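Local coordinates for protein of unknown function DUF574 (PDB 3GIW) that probably acts as an S-adenosylmethionine-dependent methyltransferase with a Rossmann-like fold, its substrate and cellular role being unknown, at residues A[77-82]-A[161-166]; A[85-90]-A[108-113]. One frame throughout, in Å; residues are numbered along the deposited sequence. Where two conformers were deposited one is given.

Contact 1 of 2, residues A[77-82]-A[161-166]; sequences AGIRQF and PVALTV
F82 and A163 form a parallel beta bridge, with F82 CA 4.7 Å from A163 CA, where strands 81-85 and 163-167 begin to run side by side. A163 N donates to Q81 O over 2.9 Å in a nearly straight bond (165° at the hydrogen). Besides this N-H, Q81 O takes a CA-H...O contact from V162, and F82 CA makes a similar weak CA-H...O contact to A163 O.

F82 and A163 send their side chains to one face of the sheet. There A163 CB lies 3.7 Å from F82 CD2, approaching the ring obliquely, while I79 CG2 sits 3.8 Å above the ring plane of F82, off toward its rim. The same methyl, I79 CG2, is 3.9 Å from A163 CB and joins the two residues. The other branch of I79 turns back beside its backbone N (chi1 -64°), and its end, CD1, packs 3.7 Å from P161 CB. L95 and A99 of helix 95-102 also pack on F82.

Next to this apolar patch, the extended side chain of Q81 reaches P161. Its NE2 donates to P161 O over 3.1 Å; the N-H points straight at the oxygen, which lies in the amide plane, although the donor stands above the carbonyl plane. V162 CG2 packs against the same NE2. A water donates to P161 O and accepts from R80 N, while Q81 OE1 takes a bond from D157 N.

P161 O is thus gripped by an amide and a water just ahead of strand 163-167, and the Q81 amide is held through both NE2 and OE1, which fixes its rotation. These bonds, with that from A163 N to Q81 O, lie beside the apolar contacts of I79, F82 and A163 in a largely buried join.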
ATOM      1  N   ALA A  77      -4.550 -11.811 -14.172  1.00 14.76           N
ATOM      2  CA  ALA A  77      -3.211 -12.401 -14.100  1.00 13.98           C
ATOM      3  C   ALA A  77      -3.131 -13.808 -13.455  1.00 13.77           C
ATOM      4  O   ALA A  77      -2.091 -14.481 -13.541  1.00 15.91           O
ATOM      5  CB  ALA A  77      -2.234 -11.438 -13.399  1.00 14.49           C
ATOM      6  N   GLY A  78      -4.201 -14.242 -12.792  1.00 12.87           N
ATOM      7  CA  GLY A  78      -4.241 -15.592 -12.223  1.00 13.47           C
ATOM      8  C   GLY A  78      -3.391 -15.777 -10.968  1.00 13.02           C
ATOM      9  O   GLY A  78      -3.068 -16.909 -10.582  1.00 15.00           O
ATOM     10  N   ILE A  79      -3.038 -14.683 -10.308  1.00 12.75           N
ATOM     11  CA  ILE A  79      -2.206 -14.756  -9.118  1.00 12.92           C
ATOM     12  C   ILE A  79      -3.013 -15.243  -7.910  1.00 13.05           C
ATOM     13  O   ILE A  79      -4.164 -14.804  -7.663  1.00 14.89           O
ATOM     14  CB  ILE A  79      -1.545 -13.387  -8.797  1.00 13.68           C
ATOM     15  CG1 ILE A  79      -0.568 -12.973  -9.916  1.00 13.33           C
ATOM     16  CG2 ILE A  79      -0.859 -13.414  -7.417  1.00 13.56           C
ATOM     17  CD1 ILE A  79       0.679 -13.911 -10.065  1.00 14.59           C
ATOM     18  N   ARG A  80      -2.431 -16.179  -7.168  1.00 11.98           N
ATOM     19  CA  ARG A  80      -3.089 -16.815  -6.031  1.00 12.70           C
ATOM     20  C   ARG A  80      -2.314 -16.648  -4.725  1.00 13.19           C
ATOM     21  O   ARG A  80      -2.691 -17.256  -3.718  1.00 12.43           O
ATOM     22  CB  ARG A  80      -3.297 -18.325  -6.312  1.00 13.70           C
ATOM     23  CG  ARG A  80      -4.124 -18.618  -7.555  1.00 13.62           C
ATOM     24  CD  ARG A  80      -5.583 -18.328  -7.321  1.00 15.06           C
ATOM     25  NE  ARG A  80      -6.378 -18.477  -8.543  1.00 15.71           N
ATOM     26  CZ  ARG A  80      -6.730 -17.502  -9.377  1.00 14.80           C
ATOM     27  NH1 ARG A  80      -6.408 -16.216  -9.170  1.00 15.02           N
ATOM     28  NH2 ARG A  80      -7.450 -17.810 -10.443  1.00 17.16           N
ATOM     29  N   GLN A  81      -1.253 -15.834  -4.735  1.00 12.56           N
ATOM     30  CA  GLN A  81      -0.443 -15.574  -3.554  1.00 11.28           C
ATOM     31  C   GLN A  81      -0.046 -14.111  -3.520  1.00 11.92           C
ATOM     32  O   GLN A  81       0.419 -13.559  -4.520  1.00 11.57           O
ATOM     33  CB  GLN A  81       0.844 -16.410  -3.612  1.00 12.00           C
ATOM     34  CG  GLN A  81       0.604 -17.913  -3.703  1.00 12.77           C
ATOM     35  CD  GLN A  81       1.863 -18.691  -3.445  1.00 11.59           C
ATOM     36  OE1 GLN A  81       1.949 -19.457  -2.459  1.00 12.77           O
ATOM     37  NE2 GLN A  81       2.874 -18.495  -4.317  1.00 11.13           N
ATOM     38  N   PHE A  82      -0.180 -13.490  -2.348  1.00 11.81           N
ATOM     39  CA  PHE A  82       0.095 -12.065  -2.173  1.00 12.96           C
ATOM     40  C   PHE A  82       0.914 -11.841  -0.905  1.00 11.61           C
ATOM     41  O   PHE A  82       0.629 -12.452   0.138  1.00 12.59           O
ATOM     42  CB  PHE A  82      -1.239 -11.284  -2.049  1.00 14.40           C
ATOM     43  CG  PHE A  82      -2.112 -11.389  -3.256  1.00 14.18           C
ATOM     44  CD1 PHE A  82      -2.842 -12.560  -3.511  1.00 14.13           C
ATOM     45  CD2 PHE A  82      -2.175 -10.351  -4.176  1.00 14.94           C
ATOM     46  CE1 PHE A  82      -3.641 -12.692  -4.663  1.00 14.62           C
ATOM     47  CE2 PHE A  82      -2.956 -10.498  -5.327  1.00 15.11           C
ATOM     48  CZ  PHE A  82      -3.683 -11.641  -5.554  1.00 14.37           C
ATOM     49  N   PRO A 161       4.291 -18.100  -8.389  1.00 11.03           N
ATOM     50  CA  PRO A 161       4.160 -16.651  -8.456  1.00 11.44           C
ATOM     51  C   PRO A 161       3.496 -16.032  -7.230  1.00 11.59           C
ATOM     52  O   PRO A 161       2.526 -16.556  -6.671  1.00 11.60           O
ATOM     53  CB  PRO A 161       3.341 -16.436  -9.729  1.00 12.92           C
ATOM     54  CG  PRO A 161       3.641 -17.652 -10.568  1.00 13.42           C
ATOM     55  CD  PRO A 161       3.735 -18.768  -9.584  1.00 12.13           C
ATOM     56  N   VAL A 162       4.005 -14.855  -6.881  1.00 11.37           N
ATOM     57  CA  VAL A 162       3.490 -14.022  -5.794  1.00 12.33           C
ATOM     58  C   VAL A 162       3.349 -12.576  -6.303  1.00 12.82           C
ATOM     59  O   VAL A 162       4.194 -12.112  -7.073  1.00 12.47           O
ATOM     60  CB  VAL A 162       4.508 -14.022  -4.616  1.00 11.62           C
ATOM     61  CG1 VAL A 162       4.079 -13.105  -3.482  1.00 12.25           C
ATOM     62  CG2 VAL A 162       4.703 -15.449  -4.000  1.00 11.50           C
ATOM     63  N   ALA A 163       2.267 -11.887  -5.911  1.00 11.92           N
ATOM     64  CA  ALA A 163       2.177 -10.427  -6.082  1.00 12.76           C
ATOM     65  C   ALA A 163       2.644  -9.733  -4.807  1.00 12.74           C
ATOM     66  O   ALA A 163       2.054  -9.937  -3.730  1.00 12.75           O
ATOM     67  CB  ALA A 163       0.776  -9.993  -6.389  1.00 13.94           C
ATOM     68  N   LEU A 164       3.693  -8.937  -4.952  1.00 12.73           N
ATOM     69  CA  LEU A 164       4.257  -8.112  -3.909  1.00 12.06           C
ATOM     70  C   LEU A 164       3.538  -6.770  -4.006  1.00 12.64           C
ATOM     71  O   LEU A 164       3.703  -6.054  -4.995  1.00 12.06           O
ATOM     72  CB  LEU A 164       5.759  -7.941  -4.107  1.00 12.49           C
ATOM     73  CG  LEU A 164       6.492  -7.078  -3.093  1.00 13.12           C
ATOM     74  CD1 LEU A 164       6.438  -7.636  -1.675  1.00 15.32           C
ATOM     75  CD2 LEU A 164       7.958  -6.871  -3.516  1.00 15.25           C
ATOM     76  N   THR A 165       2.734  -6.467  -2.980  1.00 13.12           N
ATOM     77  CA  THR A 165       1.994  -5.193  -2.912  1.00 13.04           C
ATOM     78  C   THR A 165       2.627  -4.245  -1.892  1.00 13.14           C
ATOM     79  O   THR A 165       2.759  -4.598  -0.704  1.00 13.60           O
ATOM     80  CB  THR A 165       0.468  -5.425  -2.686  1.00 13.91           C
ATOM     81  OG1 THR A 165       0.249  -6.171  -1.509  1.00 14.72           O
ATOM     82  CG2 THR A 165      -0.118  -6.264  -3.825  1.00 16.35           C
ATOM     83  N   VAL A 166       3.044  -3.067  -2.344  1.00 12.17           N
ATOM     84  CA  VAL A 166       3.722  -2.056  -1.505  1.00 12.93           C
ATOM     85  C   VAL A 166       2.932  -0.749  -1.754  1.00 12.36           C
ATOM     86  O   VAL A 166       3.313   0.050  -2.608  1.00 12.38           O
ATOM     87  CB  VAL A 166       5.227  -1.907  -1.840  1.00 13.03           C
ATOM     88  CG1 VAL A 166       5.885  -0.989  -0.840  1.00 13.92           C
ATOM     89  CG2 VAL A 166       5.924  -3.305  -1.816  1.00 14.81           C
TER
HETATM   90  O   HOH W   1       0.143 -17.487  -7.696  1.00 17.42           O

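Contact 2 of 2, residues A[85-90]-A[108-113]; sequences IGTGIP and VVYVDN
I85 bridges V111 in parallel fashion, and their side chains lie side by side on the same face of the sheet, I85 CD1 being 4.0 Å from V111 CG2. This is the last strand-like step of 85-90, because the chain turns away at G86, whose positive phi lets it fold over the end of the neighbouring strand.

G86 N and T87 N both donate to V111 O, at 2.8 and 3.0 Å respectively, from opposite faces of the carbonyl plane; the T87 bond is the straighter (167° against 135°).

T87 answers with its own side chain. OG1, set beside the backbone N (chi1 -63°), accepts from V111 N at 3.2 Å, lies near the plane of the Y110 ring at its edge, and is also bonded to D84. The other branch, CG2, touches Y110 CD1 at 3.5 Å. Y110 OH in turn bonds H96.

G88 N reaches D112 OD2 at 2.8 Å from above the carboxylate plane, while D112 OD1 is bonded to D114 N.

The glycine-rich loop after the first strand (the first methyltransferase motif), facing an acidic residue at the end of the second, is the cofactor-binding arrangement of Rossmann-fold methyltransferases; here the acidic residue, D112, binds S-adenosyl-L-homocysteine.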
ATOM      1  N   ILE A  85       3.023  -5.427   1.997  1.00 12.21           N
ATOM      2  CA  ILE A  85       3.989  -4.763   2.855  1.00 13.03           C
ATOM      3  C   ILE A  85       3.441  -3.389   3.249  1.00 13.64           C
ATOM      4  O   ILE A  85       3.242  -2.537   2.388  1.00 14.93           O
ATOM      5  CB  ILE A  85       5.364  -4.585   2.141  1.00 14.40           C
ATOM      6  CG1 ILE A  85       5.852  -5.927   1.592  1.00 15.55           C
ATOM      7  CG2 ILE A  85       6.382  -3.880   3.084  1.00 14.54           C
ATOM      8  CD1 ILE A  85       6.082  -6.965   2.605  1.00 17.85           C
ATOM      9  N   GLY A  86       3.184  -3.172   4.532  1.00 14.08           N
ATOM     10  CA  GLY A  86       2.551  -1.922   4.982  1.00 14.71           C
ATOM     11  C   GLY A  86       1.032  -1.978   4.877  1.00 14.07           C
ATOM     12  O   GLY A  86       0.386  -1.120   4.284  1.00 16.40           O
ATOM     13  N   THR A  87       0.451  -3.019   5.465  1.00 13.43           N
ATOM     14  CA  THR A  87      -0.977  -3.298   5.360  1.00 13.13           C
ATOM     15  C   THR A  87      -1.900  -2.172   5.907  1.00 13.01           C
ATOM     16  O   THR A  87      -2.977  -1.886   5.322  1.00 15.00           O
ATOM     17  CB  THR A  87      -1.286  -4.618   6.075  1.00 14.58           C
ATOM     18  OG1 THR A  87      -0.584  -5.667   5.384  1.00 16.54           O
ATOM     19  CG2 THR A  87      -2.844  -4.920   6.119  1.00 15.50           C
ATOM     20  N   GLY A  88      -1.495  -1.568   6.994  1.00 12.78           N
ATOM     21  CA  GLY A  88      -2.297  -0.519   7.613  1.00 14.06           C
ATOM     22  C   GLY A  88      -3.482  -1.105   8.377  1.00 13.48           C
ATOM     23  O   GLY A  88      -3.572  -2.312   8.610  1.00 15.14           O
ATOM     24  N   ILE A  89      -4.421  -0.244   8.736  1.00 12.73           N
ATOM     25  CA  ILE A  89      -5.614  -0.634   9.503  0.50 12.80           C
ATOM     26  C   ILE A  89      -6.529  -1.482   8.620  1.00 13.81           C
ATOM     27  O   ILE A  89      -6.881  -1.046   7.513  1.00 15.04           O
ATOM     28  CB  ILE A  89      -6.428   0.624   9.971  0.50 12.70           C
ATOM     29  CG1 ILE A  89      -5.575   1.630  10.777  0.50 12.00           C
ATOM     30  CG2 ILE A  89      -7.651   0.183  10.755  0.50 11.63           C
ATOM     31  CD1 ILE A  89      -4.830   1.027  11.973  0.50 11.37           C
ATOM     32  N   PRO A  90      -6.964  -2.671   9.082  1.00 13.46           N
ATOM     33  CA  PRO A  90      -7.919  -3.458   8.295  1.00 13.90           C
ATOM     34  C   PRO A  90      -9.159  -2.639   7.925  1.00 16.52           C
ATOM     35  O   PRO A  90      -9.722  -1.936   8.768  1.00 16.94           O
ATOM     36  CB  PRO A  90      -8.259  -4.622   9.237  1.00 14.61           C
ATOM     37  CG  PRO A  90      -7.090  -4.780  10.008  1.00 14.28           C
ATOM     38  CD  PRO A  90      -6.581  -3.393  10.293  1.00 13.53           C
ATOM     39  N   VAL A 108      -2.494 -15.077   1.478  1.00 13.17           N
ATOM     40  CA  VAL A 108      -2.041 -13.693   1.681  1.00 13.30           C
ATOM     41  C   VAL A 108      -1.274 -13.595   2.985  1.00 12.68           C
ATOM     42  O   VAL A 108      -1.722 -14.101   4.028  1.00 13.45           O
ATOM     43  CB  VAL A 108      -3.231 -12.692   1.722  1.00 13.02           C
ATOM     44  CG1 VAL A 108      -2.734 -11.280   1.916  1.00 13.77           C
ATOM     45  CG2 VAL A 108      -4.089 -12.847   0.462  1.00 15.41           C
ATOM     46  N   VAL A 109      -0.097 -12.991   2.913  1.00 11.45           N
ATOM     47  CA  VAL A 109       0.652 -12.609   4.115  1.00 11.97           C
ATOM     48  C   VAL A 109       0.609 -11.074   4.197  1.00 11.96           C
ATOM     49  O   VAL A 109       1.042 -10.387   3.276  1.00 12.79           O
ATOM     50  CB  VAL A 109       2.108 -13.092   4.115  1.00 12.33           C
ATOM     51  CG1 VAL A 109       2.921 -12.554   5.306  1.00 13.06           C
ATOM     52  CG2 VAL A 109       2.159 -14.608   4.083  1.00 13.19           C
ATOM     53  N   TYR A 110       0.154 -10.563   5.348  1.00 10.85           N
ATOM     54  CA  TYR A 110       0.122  -9.149   5.645  1.00 10.82           C
ATOM     55  C   TYR A 110       1.256  -8.762   6.600  1.00 11.35           C
ATOM     56  O   TYR A 110       1.607  -9.539   7.521  1.00 12.23           O
ATOM     57  CB  TYR A 110      -1.168  -8.873   6.346  1.00 12.09           C
ATOM     58  CG  TYR A 110      -2.445  -9.033   5.562  1.00 11.18           C
ATOM     59  CD1 TYR A 110      -2.834  -8.079   4.651  1.00 11.86           C
ATOM     60  CD2 TYR A 110      -3.319 -10.087   5.804  1.00 12.22           C
ATOM     61  CE1 TYR A 110      -4.084  -8.124   4.020  1.00 11.79           C
ATOM     62  CE2 TYR A 110      -4.572 -10.176   5.154  1.00 12.30           C
ATOM     63  CZ  TYR A 110      -4.965  -9.172   4.252  1.00 12.34           C
ATOM     64  OH  TYR A 110      -6.195  -9.181   3.620  1.00 13.47           O
ATOM     65  N   VAL A 111       1.795  -7.562   6.436  1.00 12.12           N
ATOM     66  CA  VAL A 111       2.941  -7.108   7.200  1.00 12.67           C
ATOM     67  C   VAL A 111       2.779  -5.636   7.567  1.00 13.04           C
ATOM     68  O   VAL A 111       2.438  -4.813   6.739  1.00 12.85           O
ATOM     69  CB  VAL A 111       4.246  -7.251   6.366  1.00 13.05           C
ATOM     70  CG1 VAL A 111       5.463  -6.863   7.194  1.00 14.92           C
ATOM     71  CG2 VAL A 111       4.375  -8.685   5.789  1.00 13.70           C
ATOM     72  N   ASP A 112       2.974  -5.286   8.836  1.00 12.37           N
ATOM     73  CA  ASP A 112       3.045  -3.875   9.236  1.00 13.81           C
ATOM     74  C   ASP A 112       3.948  -3.744  10.458  1.00 14.64           C
ATOM     75  O   ASP A 112       4.272  -4.750  11.107  1.00 14.79           O
ATOM     76  CB  ASP A 112       1.634  -3.272   9.531  1.00 13.44           C
ATOM     77  CG  ASP A 112       1.548  -1.761   9.285  1.00 15.38           C
ATOM     78  OD1 ASP A 112       1.953  -0.949  10.134  1.00 17.56           O
ATOM     79  OD2 ASP A 112       1.030  -1.346   8.235  1.00 15.56           O
ATOM     80  N   ASN A 113       4.388  -2.508  10.715  1.00 15.24           N
ATOM     81  CA  ASN A 113       5.165  -2.245  11.915  1.00 17.97           C
ATOM     82  C   ASN A 113       4.442  -1.383  12.967  1.00 16.34           C
ATOM     83  O   ASN A 113       4.999  -1.165  14.032  1.00 18.35           O
ATOM     84  CB  ASN A 113       6.560  -1.690  11.582  1.00 20.77           C
ATOM     85  CG  ASN A 113       6.541  -0.315  11.027  1.00 23.69           C
ATOM     86  OD1 ASN A 113       5.500   0.240  10.692  1.00 27.42           O
ATOM     87  ND2 ASN A 113       7.737   0.267  10.886  1.00 27.44           N
TER

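Both contacts belong to one mixed sheet, with their centres about 15 Å apart. Strand 81-85 is central to both: it pairs with 163-167 at its start, in contact 1, and its C-terminal end runs into the loop that meets strand 107-112 in contact 2. The two are joined by probable backbone bonds, from I85 N to T165 O (2.8 Å) and from V109 N to F82 O (2.9 Å). Along the chain, contact 2 is nested within the loop that contact 1 closes. Contact 1 pairs its strands at their N-terminal starts, away from the S-adenosyl-L-homocysteine site, whereas contact 2 lies at the C-terminal ends, where D112 of that site sits.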